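Long-range contacts in multiheme cytochrome cf (Carboxydothermus ferrireducens DSM 11255, PDB 6QVM), which probably works as an S-layer-inserted extracellular Fe(III) reductase, passing electrons along a series of c-type hemes to insoluble substrates: residues 70-75 with 365-370; 216-221 with 357-362; 262-267 with 290-295; 321-326 with 341-346. All blocks are in the same frame, centred on the assembly; numbering follows the deposited sequence.

Contact 1: 70-75 with 365-370; sequences TSTAQI and GDPTKI. With HEC (heme c), chain G.
Asp366 and Thr72 carry the meeting of two loops, 70-75 and 365-370, along the propionate side of a heme c. From CB of Asp366 the side chain runs opposite to its own backbone N (chi1 -174°), which brings CG beside Ala73 and leaves OD1 3.3 Å from Ala73 CA. OD1 is also gripped within its own loop. Thr368 N, 3.0 Å from Asp366 OD1, closes an Asx turn, and Thr368 OG1 reaches the same oxygen from the same face of the carboxylate, at 2.8 Å. The other tip, Asp366 OD2, forms a salt bridge of 3.0 Å with Lys369 NZ and accepts from a water that also donates to Ala73 O, so one solvent molecule ties the loops together. With an alanine at Asp366 the carboxylate is gone, and Lys369 is likely to lose its charged partner and the Thr368 turn its anchor. Nearer the heme, Thr72 OG1 donates to Gly365 O at 2.7 Å, tilted 25° from the carbonyl plane, while Pro367 CD packs against the same hydroxyl. Ser71 OG shapes the facing loop by accepting from Ala73 N in an ST turn. Thr70 and Ile75 line neighbouring heme pockets, so the contact touches the surroundings of more than one heme. The chemistry is mixed, and the link between the loops rests on one hydroxyl bond and a water-bridged carboxylate, with small apolar groups filling in.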
# COMPACT_ATOMS: atom_id res chain seq x y z
N THR A 70 15.37 -16.50 -14.17
CA THR A 70 14.39 -15.47 -14.43
C THR A 70 14.10 -14.58 -13.23
O THR A 70 13.41 -13.56 -13.39
CB THR A 70 13.06 -16.08 -14.89
OG1 THR A 70 12.52 -16.87 -13.82
CG2 THR A 70 13.26 -16.95 -16.12
N SER A 71 14.59 -14.92 -12.05
CA SER A 71 14.07 -14.31 -10.83
C SER A 71 15.14 -14.34 -9.75
O SER A 71 15.99 -15.23 -9.72
CB SER A 71 12.82 -15.05 -10.36
OG SER A 71 12.49 -14.72 -9.02
N THR A 72 15.07 -13.36 -8.85
CA THR A 72 15.92 -13.35 -7.67
C THR A 72 15.47 -14.36 -6.62
O THR A 72 16.13 -14.49 -5.59
CB THR A 72 15.97 -11.95 -7.05
OG1 THR A 72 14.65 -11.40 -6.98
CG2 THR A 72 16.87 -11.03 -7.87
N ALA A 73 14.37 -15.07 -6.87
CA ALA A 73 14.06 -16.23 -6.04
C ALA A 73 15.02 -17.37 -6.33
O ALA A 73 15.33 -18.16 -5.43
CB ALA A 73 12.61 -16.68 -6.29
N GLN A 74 15.51 -17.46 -7.57
CA GLN A 74 16.54 -18.43 -7.90
C GLN A 74 17.91 -17.93 -7.47
O GLN A 74 18.70 -18.67 -6.88
CB GLN A 74 16.54 -18.72 -9.41
CG GLN A 74 15.19 -19.13 -9.99
CD GLN A 74 15.19 -19.06 -11.50
OE1 GLN A 74 15.12 -17.98 -12.10
NE2 GLN A 74 15.31 -20.22 -12.14
N ILE A 75 18.22 -16.67 -7.79
CA ILE A 75 19.52 -16.09 -7.50
C ILE A 75 19.35 -14.88 -6.59
O ILE A 75 19.37 -13.73 -7.07
CB ILE A 75 20.27 -15.73 -8.80
CG1 ILE A 75 19.32 -15.08 -9.81
CG2 ILE A 75 20.88 -16.98 -9.40
CD1 ILE A 75 20.04 -14.44 -10.98
N GLY A 365 16.28 -9.47 -1.59
CA GLY A 365 15.51 -9.21 -2.80
C GLY A 365 14.75 -10.41 -3.30
O GLY A 365 14.43 -10.49 -4.50
N ASP A 366 14.45 -11.36 -2.42
CA ASP A 366 13.80 -12.60 -2.81
C ASP A 366 12.29 -12.40 -2.75
O ASP A 366 11.73 -12.23 -1.66
CB ASP A 366 14.23 -13.74 -1.88
CG ASP A 366 13.70 -15.10 -2.30
OD1 ASP A 366 12.82 -15.16 -3.20
OD2 ASP A 366 14.16 -16.11 -1.73
N PRO A 367 11.58 -12.43 -3.89
CA PRO A 367 10.14 -12.17 -3.86
C PRO A 367 9.33 -13.24 -3.14
O PRO A 367 8.17 -12.98 -2.80
CB PRO A 367 9.76 -12.10 -5.35
CG PRO A 367 10.82 -12.88 -6.05
CD PRO A 367 12.08 -12.68 -5.25
N THR A 368 9.89 -14.43 -2.92
CA THR A 368 9.17 -15.45 -2.18
C THR A 368 9.18 -15.19 -0.68
O THR A 368 8.59 -15.99 0.06
CB THR A 368 9.76 -16.84 -2.44
OG1 THR A 368 11.08 -16.90 -1.90
CG2 THR A 368 9.79 -17.13 -3.94
N LYS A 369 9.82 -14.12 -0.22
CA LYS A 369 9.90 -13.80 1.20
C LYS A 369 9.10 -12.56 1.56
O LYS A 369 9.28 -12.01 2.65
CB LYS A 369 11.36 -13.63 1.62
CG LYS A 369 12.24 -14.85 1.35
CD LYS A 369 11.63 -16.09 1.97
CE LYS A 369 12.62 -17.25 2.00
NZ LYS A 369 13.13 -17.57 0.65
N ILE A 370 8.22 -12.11 0.67
CA ILE A 370 7.36 -10.96 0.91
C ILE A 370 6.01 -11.25 0.27
O ILE A 370 5.90 -12.05 -0.67
CB ILE A 370 8.00 -9.66 0.36
CG1 ILE A 370 7.36 -8.42 1.01
CG2 ILE A 370 7.88 -9.59 -1.15
CD1 ILE A 370 7.79 -8.18 2.43
FE HEC G . 11.21 -5.77 -2.32
CHA HEC G . 9.99 -7.66 -4.92
CHB HEC G . 8.00 -5.27 -1.19
CHC HEC G . 12.43 -4.15 0.45
CHD HEC G . 14.35 -5.70 -3.71
NA HEC G . 9.35 -6.32 -2.95
C1A HEC G . 9.07 -7.13 -4.03
C2A HEC G . 7.63 -7.32 -4.09
C3A HEC G . 7.08 -6.66 -3.06
C4A HEC G . 8.15 -6.02 -2.33
CMA HEC G . 5.58 -6.59 -2.73
CAA HEC G . 6.88 -8.16 -5.15
CBA HEC G . 6.87 -9.61 -4.65
CGA HEC G . 6.16 -10.50 -5.64
O1A HEC G . 6.45 -10.40 -6.87
O2A HEC G . 5.31 -11.31 -5.19
NB HEC G . 10.37 -4.82 -0.69
C1B HEC G . 9.03 -4.89 -0.35
C2B HEC G . 8.91 -4.49 1.05
C3B HEC G . 10.13 -4.17 1.50
C4B HEC G . 11.07 -4.37 0.41
CMB HEC G . 7.56 -4.41 1.81
CAB HEC G . 10.52 -3.68 2.91
CBB HEC G . 10.35 -4.82 3.94
NC HEC G . 13.03 -5.03 -1.75
C1C HEC G . 13.32 -4.40 -0.56
C2C HEC G . 14.75 -4.19 -0.47
C3C HEC G . 15.28 -4.55 -1.65
C4C HEC G . 14.21 -5.12 -2.46
CMC HEC G . 15.45 -3.42 0.68
CAC HEC G . 16.77 -4.43 -2.08
CBC HEC G . 17.67 -5.29 -1.17
ND HEC G . 12.03 -6.55 -4.05
C1D HEC G . 13.37 -6.41 -4.39
C2D HEC G . 13.60 -7.13 -5.62
C3D HEC G . 12.25 -7.75 -6.00
C4D HEC G . 11.33 -7.33 -4.97
CMD HEC G . 14.94 -7.27 -6.37
CAD HEC G . 11.97 -8.64 -7.23
CBD HEC G . 11.78 -7.73 -8.44
CGD HEC G . 10.54 -6.91 -8.24
O1D HEC G . 9.43 -7.49 -8.28
O2D HEC G . 10.67 -5.67 -8.02
O HOH W 1 14.09 -18.44 -3.06

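Contact 2: 216-221 with 357-362; sequences VLPAPT and PGALHA. With HEC (heme c), chain G.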
# COMPACT_ATOMS: atom_id res chain seq x y z
N VAL A 216 24.02 -10.87 9.62
CA VAL A 216 23.23 -12.02 10.06
C VAL A 216 21.96 -12.11 9.23
O VAL A 216 21.26 -11.11 9.04
CB VAL A 216 22.89 -11.93 11.56
CG1 VAL A 216 22.06 -13.13 12.01
CG2 VAL A 216 24.16 -11.82 12.39
N LEU A 217 21.67 -13.31 8.73
CA LEU A 217 20.43 -13.54 8.00
C LEU A 217 19.25 -13.30 8.94
O LEU A 217 19.20 -13.88 10.03
CB LEU A 217 20.39 -14.97 7.46
CG LEU A 217 19.41 -15.29 6.34
CD1 LEU A 217 19.81 -14.57 5.07
CD2 LEU A 217 19.37 -16.79 6.12
N PRO A 218 18.29 -12.46 8.56
CA PRO A 218 17.13 -12.22 9.43
C PRO A 218 16.16 -13.39 9.43
O PRO A 218 16.05 -14.14 8.47
CB PRO A 218 16.46 -10.98 8.81
CG PRO A 218 17.48 -10.41 7.85
CD PRO A 218 18.27 -11.59 7.38
N ALA A 219 15.46 -13.53 10.55
CA ALA A 219 14.45 -14.57 10.68
C ALA A 219 13.27 -14.28 9.76
O ALA A 219 13.02 -13.12 9.39
CB ALA A 219 13.98 -14.66 12.13
N PRO A 220 12.51 -15.31 9.37
CA PRO A 220 11.34 -15.07 8.51
C PRO A 220 10.31 -14.14 9.13
O PRO A 220 9.46 -13.61 8.40
CB PRO A 220 10.76 -16.47 8.29
CG PRO A 220 11.91 -17.40 8.55
CD PRO A 220 12.71 -16.74 9.64
N THR A 221 10.37 -13.90 10.43
CA THR A 221 9.37 -13.12 11.14
C THR A 221 9.82 -11.70 11.45
O THR A 221 9.04 -10.92 12.01
CB THR A 221 8.98 -13.82 12.44
OG1 THR A 221 10.18 -14.17 13.14
CG2 THR A 221 8.18 -15.08 12.15
N PRO A 357 6.10 -9.42 7.39
CA PRO A 357 7.51 -9.27 7.80
C PRO A 357 8.43 -9.32 6.59
O PRO A 357 8.38 -10.25 5.79
CB PRO A 357 7.74 -10.47 8.73
CG PRO A 357 6.35 -10.90 9.15
CD PRO A 357 5.48 -10.62 7.97
N GLY A 358 9.29 -8.31 6.46
CA GLY A 358 10.06 -8.17 5.24
C GLY A 358 11.56 -8.07 5.41
O GLY A 358 12.27 -7.75 4.45
N ALA A 359 12.06 -8.33 6.62
CA ALA A 359 13.50 -8.21 6.87
C ALA A 359 14.28 -9.20 6.01
O ALA A 359 15.30 -8.85 5.40
CB ALA A 359 13.81 -8.41 8.35
N LEU A 360 13.84 -10.46 5.98
CA LEU A 360 14.51 -11.45 5.15
C LEU A 360 14.43 -11.08 3.67
O LEU A 360 15.40 -11.26 2.93
CB LEU A 360 13.91 -12.84 5.39
CG LEU A 360 14.49 -14.01 4.59
CD1 LEU A 360 15.99 -14.12 4.79
CD2 LEU A 360 13.80 -15.31 4.98
N HIS A 361 13.28 -10.56 3.23
CA HIS A 361 13.17 -10.09 1.85
C HIS A 361 14.10 -8.92 1.59
O HIS A 361 14.78 -8.86 0.56
CB HIS A 361 11.73 -9.70 1.55
CG HIS A 361 11.58 -8.91 0.29
ND1 HIS A 361 11.73 -9.47 -0.96
CD2 HIS A 361 11.34 -7.59 0.08
CE1 HIS A 361 11.55 -8.54 -1.88
NE2 HIS A 361 11.33 -7.39 -1.28
N ALA A 362 14.16 -7.97 2.53
CA ALA A 362 14.97 -6.77 2.35
C ALA A 362 16.46 -7.08 2.30
O ALA A 362 17.23 -6.27 1.78
CB ALA A 362 14.68 -5.77 3.46
FE HEC G . 11.21 -5.77 -2.32
CHA HEC G . 9.99 -7.66 -4.92
CHB HEC G . 8.00 -5.27 -1.19
CHC HEC G . 12.43 -4.15 0.45
CHD HEC G . 14.35 -5.70 -3.71
NA HEC G . 9.35 -6.32 -2.95
C1A HEC G . 9.07 -7.13 -4.03
C2A HEC G . 7.63 -7.32 -4.09
C3A HEC G . 7.08 -6.66 -3.06
C4A HEC G . 8.15 -6.02 -2.33
CMA HEC G . 5.58 -6.59 -2.73
CAA HEC G . 6.88 -8.16 -5.15
CBA HEC G . 6.87 -9.61 -4.65
CGA HEC G . 6.16 -10.50 -5.64
O1A HEC G . 6.45 -10.40 -6.87
O2A HEC G . 5.31 -11.31 -5.19
NB HEC G . 10.37 -4.82 -0.69
C1B HEC G . 9.03 -4.89 -0.35
C2B HEC G . 8.91 -4.49 1.05
C3B HEC G . 10.13 -4.17 1.50
C4B HEC G . 11.07 -4.37 0.41
CMB HEC G . 7.56 -4.41 1.81
CAB HEC G . 10.52 -3.68 2.91
CBB HEC G . 10.35 -4.82 3.94
NC HEC G . 13.03 -5.03 -1.75
C1C HEC G . 13.32 -4.40 -0.56
C2C HEC G . 14.75 -4.19 -0.47
C3C HEC G . 15.28 -4.55 -1.65
C4C HEC G . 14.21 -5.12 -2.46
CMC HEC G . 15.45 -3.42 0.68
CAC HEC G . 16.77 -4.43 -2.08
CBC HEC G . 17.67 -5.29 -1.17
ND HEC G . 12.03 -6.55 -4.05
C1D HEC G . 13.37 -6.41 -4.39
C2D HEC G . 13.60 -7.13 -5.62
C3D HEC G . 12.25 -7.75 -6.00
C4D HEC G . 11.33 -7.33 -4.97
CMD HEC G . 14.94 -7.27 -6.37
CAD HEC G . 11.97 -8.64 -7.23
CBD HEC G . 11.78 -7.73 -8.44
CGD HEC G . 10.54 -6.91 -8.24
O1D HEC G . 9.43 -7.49 -8.28
O2D HEC G . 10.67 -5.67 -8.02
O HOH W 2 11.54 -11.35 7.62
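Next to Leu360, which packs on Pro218, the imidazole of His361 stands end-on over one face of a heme c, its NE2 1.9 Å from the iron. His233 is the second axial ligand, giving the bis-histidine coordination common in multiheme cytochromes. The imidazole plane follows one diagonal of the porphyrin: CD2 of His361 lies 3.0 Å from heme NB and CE1 the same distance from heme ND. His361 ND1 is hydrogen-bonded to Asp366 O, which probably limits rotation of the ring. The CB of His361 leaves the helix away from the 216-221 loop, and CG anti to the backbone N (chi1 166°) then carries the ring to the iron; the other side of helix 359-362 receives that loop. Pro218 CB rests 3.7 Å from Ala359 CB, and the methyl CD1 of Leu360 touches both Pro218 O and Leu217 CD1, 3.9 Å from the latter. Further along, Pro357 CB touches the carbonyl oxygens of both Pro220 and Thr221. Gly358 occupies the N-cap position close to a vinyl-derived heme carbon, CBB, where a side chain would clash. The loop thus covers the start of a ligand-bearing helix with apolar carbons and carbonyl oxygens at the protein surface. No direct hydrogen bond joins the two segments; instead a water lies between them, hydrogen-bonded to Ala219 O at 2.9 Å and accepting from Leu360 N at 3.0 Å.

Contact 3: 262-267 with 290-295; sequences NDKFQA and MPYAFD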
# COMPACT_ATOMS: atom_id res chain seq x y z
N ASN A 262 -1.50 25.10 26.82
CA ASN A 262 -1.98 23.85 27.41
C ASN A 262 -1.65 23.87 28.90
O ASN A 262 -0.47 23.81 29.28
CB ASN A 262 -1.36 22.64 26.72
CG ASN A 262 -2.08 21.34 27.05
OD1 ASN A 262 -2.75 21.24 28.07
ND2 ASN A 262 -1.94 20.35 26.18
N ASP A 263 -2.68 23.96 29.74
CA ASP A 263 -2.50 24.09 31.18
C ASP A 263 -2.57 22.76 31.93
O ASP A 263 -2.24 22.72 33.12
CB ASP A 263 -3.56 25.04 31.75
CG ASP A 263 -4.95 24.72 31.26
OD1 ASP A 263 -5.08 24.10 30.19
OD2 ASP A 263 -5.93 25.08 31.95
N LYS A 264 -2.97 21.67 31.27
CA LYS A 264 -3.04 20.37 31.93
C LYS A 264 -1.83 19.49 31.67
O LYS A 264 -1.45 18.72 32.57
CB LYS A 264 -4.31 19.62 31.50
CG LYS A 264 -5.59 20.41 31.77
CD LYS A 264 -6.75 19.53 32.18
CE LYS A 264 -8.05 20.33 32.20
NZ LYS A 264 -9.19 19.53 32.73
N PHE A 265 -1.19 19.58 30.50
CA PHE A 265 0.02 18.80 30.27
C PHE A 265 0.92 19.51 29.27
O PHE A 265 0.54 20.51 28.65
CB PHE A 265 -0.29 17.36 29.82
CG PHE A 265 -1.11 17.26 28.56
CD1 PHE A 265 -2.49 17.35 28.61
CD2 PHE A 265 -0.50 17.06 27.34
CE1 PHE A 265 -3.25 17.26 27.46
CE2 PHE A 265 -1.26 16.95 26.18
CZ PHE A 265 -2.63 17.05 26.24
N GLN A 266 2.13 18.97 29.14
CA GLN A 266 3.18 19.51 28.29
C GLN A 266 3.74 18.38 27.44
O GLN A 266 3.37 17.21 27.59
CB GLN A 266 4.29 20.17 29.11
CG GLN A 266 3.86 21.44 29.80
CD GLN A 266 3.52 22.54 28.82
OE1 GLN A 266 4.39 23.04 28.10
NE2 GLN A 266 2.25 22.91 28.76
N ALA A 267 4.68 18.73 26.55
CA ALA A 267 5.18 17.77 25.58
C ALA A 267 5.87 16.60 26.26
O ALA A 267 5.78 15.46 25.80
CB ALA A 267 6.13 18.45 24.59
N MET A 290 -5.17 11.63 27.01
CA MET A 290 -5.01 12.84 27.80
C MET A 290 -6.26 13.71 27.72
O MET A 290 -7.09 13.54 26.82
CB MET A 290 -3.79 13.62 27.31
CG MET A 290 -2.53 12.77 27.23
SD MET A 290 -1.39 13.08 28.59
CE MET A 290 0.15 13.06 27.69
N PRO A 291 -6.44 14.65 28.66
CA PRO A 291 -7.70 15.41 28.70
C PRO A 291 -7.93 16.36 27.53
O PRO A 291 -9.07 16.77 27.33
CB PRO A 291 -7.60 16.17 30.03
CG PRO A 291 -6.14 16.23 30.33
CD PRO A 291 -5.59 14.93 29.83
N TYR A 292 -6.89 16.73 26.77
CA TYR A 292 -7.06 17.62 25.63
C TYR A 292 -6.70 16.92 24.33
O TYR A 292 -5.83 16.05 24.29
CB TYR A 292 -6.20 18.88 25.75
CG TYR A 292 -6.62 19.87 26.80
CD1 TYR A 292 -7.97 20.10 27.09
CD2 TYR A 292 -5.67 20.59 27.51
CE1 TYR A 292 -8.34 21.02 28.06
CE2 TYR A 292 -6.03 21.51 28.47
CZ TYR A 292 -7.37 21.72 28.74
OH TYR A 292 -7.72 22.64 29.71
N ALA A 293 -7.39 17.31 23.26
CA ALA A 293 -6.98 17.04 21.90
C ALA A 293 -6.62 18.36 21.23
O ALA A 293 -6.98 19.44 21.72
CB ALA A 293 -8.08 16.33 21.11
N PHE A 294 -5.89 18.29 20.12
CA PHE A 294 -5.54 19.47 19.35
C PHE A 294 -6.36 19.48 18.07
O PHE A 294 -6.25 18.55 17.26
CB PHE A 294 -4.05 19.53 19.04
CG PHE A 294 -3.59 20.86 18.53
CD1 PHE A 294 -3.55 21.12 17.17
CD2 PHE A 294 -3.20 21.86 19.41
CE1 PHE A 294 -3.13 22.35 16.70
CE2 PHE A 294 -2.79 23.09 18.94
CZ PHE A 294 -2.75 23.34 17.58
N ASP A 295 -7.17 20.52 17.89
CA ASP A 295 -7.97 20.68 16.68
C ASP A 295 -7.16 21.45 15.65
O ASP A 295 -6.79 22.60 15.87
CB ASP A 295 -9.28 21.41 17.02
CG ASP A 295 -10.23 21.48 15.84
OD1 ASP A 295 -9.95 22.25 14.89
OD2 ASP A 295 -11.25 20.76 15.86
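Phe265 is sandwiched between Met290 and Asn262, where a loop folds over the start of strand 292-295 in a five-stranded antiparallel sheet. On one face Met290 CB makes a CH-pi contact and Met290 SD a Met-aromatic one, the sulfur 4.3 Å from the Phe265 ring centroid. Over the centre of the opposite face sits Asn262 ND2, 3.3 Å above the ring plane, and Tyr292 N meets the ring edge. Beside this sandwich, Tyr292 OH donates to Asp263 OD1 at 3.1 Å, on the syn side, with carboxylate and phenol planes only 14° apart. The aliphatic part of Lys264 crosses the phenol at about a right angle, its CE 3.4 Å from Tyr292 OH, and also rests on Pro291. A leucine in place of Tyr292 would probably leave Asp263 without this hydroxyl donor and open a gap beside Lys264. Farther out, Val270 of strand 270-275 touches both Phe265 and Met290, while Trp301 of strand 300-303 packs on Asn262 and Tyr292. Asn262 itself is positioned by an Asx turn, its OD1 accepting from Lys264 N at 3.2 Å; that same OD1 lies in the plane of the phenol, 3.0 Å from Tyr292 CD2.

Contact 4: 321-326 with 341-346; sequences GYPGPN and KELFTE
Tyr322 and Phe344 both set CG between the backbone N and the carbonyl carbon (chi1 51° and 63°), which carries their rings away from the contact and leaves the CB atoms and one ring carbon of Tyr322 to meet. The contact includes one side of a classic beta bulge, in which Thr345 and Glu346 both face Thr320, just before the 321-326 loop. Phe344 CB approaches the edge of the Tyr322 ring near its plane, 4.0 Å from CD2. Beyond that point the side chains diverge: the phenol hydroxyl is bonded to Lys316 O and Gly327 N, whereas the Phe344 side chain packs against Val319, Tyr272 and Trp310. The two aromatic residues thus have their outer neighbours in different parts of the fold. Between the backbones, Tyr322 CA directs a CH at Leu343 O, 3.5 Å away with an angle of 138° at the hydrogen. Leu343 CB then serves two neighbours, lying 4.1 Å from Tyr322 CB and 4.0 Å from Pro323 CD, the proline and leucine side chains crossing nearly at right angles. No conventional hydrogen bond joins the segments here; the backbone bonds run instead from Thr320 to Thr345 and Glu346. Gly321 follows with a positive phi and brings its CA to 3.7 Å from Thr345 OG1, leaving no room for a CB, which would fall 2.3 Å from that hydroxyl oxygen.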
# COMPACT_ATOMS: atom_id res chain seq x y z
N GLY A 321 4.89 -4.10 13.18
CA GLY A 321 6.12 -4.80 13.48
C GLY A 321 6.11 -5.70 14.69
O GLY A 321 7.17 -6.21 15.07
N TYR A 322 4.96 -5.93 15.31
CA TYR A 322 4.93 -6.76 16.49
C TYR A 322 4.68 -8.22 16.12
O TYR A 322 4.17 -8.53 15.04
CB TYR A 322 3.87 -6.26 17.47
CG TYR A 322 2.50 -6.04 16.88
CD1 TYR A 322 1.56 -7.06 16.87
CD2 TYR A 322 2.13 -4.81 16.37
CE1 TYR A 322 0.29 -6.86 16.34
CE2 TYR A 322 0.87 -4.59 15.85
CZ TYR A 322 -0.04 -5.62 15.83
OH TYR A 322 -1.29 -5.40 15.31
N PRO A 323 5.04 -9.16 17.01
CA PRO A 323 4.90 -10.59 16.67
C PRO A 323 3.45 -10.98 16.42
O PRO A 323 2.53 -10.49 17.08
CB PRO A 323 5.47 -11.31 17.89
CG PRO A 323 6.36 -10.31 18.54
CD PRO A 323 5.71 -8.97 18.30
N GLY A 324 3.26 -11.88 15.46
CA GLY A 324 1.96 -12.44 15.19
C GLY A 324 1.11 -11.58 14.28
O GLY A 324 1.56 -10.59 13.71
N PRO A 325 -0.15 -11.97 14.11
CA PRO A 325 -1.06 -11.22 13.24
C PRO A 325 -1.26 -9.80 13.74
O PRO A 325 -1.29 -9.53 14.94
CB PRO A 325 -2.36 -12.02 13.29
CG PRO A 325 -1.95 -13.39 13.72
CD PRO A 325 -0.79 -13.18 14.66
N ASN A 326 -1.42 -8.88 12.79
CA ASN A 326 -1.70 -7.49 13.09
C ASN A 326 -3.16 -7.17 12.79
O ASN A 326 -3.88 -7.95 12.16
CB ASN A 326 -0.77 -6.55 12.31
CG ASN A 326 -0.90 -6.73 10.82
OD1 ASN A 326 -1.06 -7.84 10.32
ND2 ASN A 326 -0.81 -5.63 10.09
N LYS A 341 5.52 -3.24 27.99
CA LYS A 341 6.63 -3.22 27.05
C LYS A 341 6.06 -3.16 25.64
O LYS A 341 5.20 -3.97 25.27
CB LYS A 341 7.52 -4.45 27.20
CG LYS A 341 8.87 -4.30 26.50
CD LYS A 341 9.55 -5.64 26.26
CE LYS A 341 10.84 -5.45 25.47
NZ LYS A 341 11.25 -6.69 24.76
N GLU A 342 6.52 -2.20 24.85
CA GLU A 342 6.08 -2.07 23.47
C GLU A 342 6.75 -3.13 22.61
O GLU A 342 7.98 -3.23 22.59
CB GLU A 342 6.40 -0.67 22.95
CG GLU A 342 5.81 0.44 23.81
CD GLU A 342 6.20 1.82 23.32
OE1 GLU A 342 5.88 2.81 24.02
OE2 GLU A 342 6.82 1.92 22.24
N LEU A 343 5.94 -3.92 21.92
CA LEU A 343 6.46 -4.97 21.04
C LEU A 343 6.52 -4.55 19.58
O LEU A 343 7.08 -5.29 18.76
CB LEU A 343 5.60 -6.24 21.17
CG LEU A 343 5.63 -6.94 22.53
CD1 LEU A 343 4.88 -8.27 22.49
CD2 LEU A 343 7.05 -7.14 23.01
N PHE A 344 5.95 -3.40 19.23
CA PHE A 344 6.03 -2.93 17.86
C PHE A 344 7.33 -2.17 17.63
O PHE A 344 7.91 -1.58 18.55
CB PHE A 344 4.84 -2.04 17.51
CG PHE A 344 4.75 -0.77 18.32
CD1 PHE A 344 5.33 0.40 17.86
CD2 PHE A 344 4.07 -0.75 19.53
CE1 PHE A 344 5.25 1.57 18.60
CE2 PHE A 344 3.98 0.41 20.27
CZ PHE A 344 4.58 1.57 19.81
N THR A 345 7.79 -2.18 16.38
CA THR A 345 9.04 -1.53 16.01
C THR A 345 8.86 -0.36 15.05
O THR A 345 9.85 0.33 14.78
CB THR A 345 10.00 -2.55 15.38
OG1 THR A 345 9.36 -3.18 14.26
CG2 THR A 345 10.41 -3.60 16.40
N GLU A 346 7.66 -0.13 14.52
CA GLU A 346 7.41 1.00 13.64
C GLU A 346 6.09 1.65 14.05
O GLU A 346 5.03 0.99 13.99
CB GLU A 346 7.36 0.56 12.18
CG GLU A 346 7.23 1.72 11.20
CD GLU A 346 7.21 1.27 9.75
OE1 GLU A 346 6.80 2.08 8.88
OE2 GLU A 346 7.58 0.10 9.48

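Contacts 1 and 2 form one neighbourhood: they touch directly and line the same heme c, contact 2 supplying an axial ligand and contact 1 a backbone carbonyl that holds it. Contacts 3 and 4 belong to the beta-rich part between the segments of contact 2 and both pack against strand 270-275, though their centres are about 27 Å apart. Contact 2 lies at the surface, whereas the other three are partly buried. Chemistry varies accordingly: contact 1 is largely held by a hydroxyl and a water-bridged carboxylate, with apolar infill; contact 2 is apolar with a water bridge; contact 3 combines an aromatic sandwich with one hydrogen bond; contact 4 is close packing of backbone, CB and proline atoms with no conventional hydrogen bond.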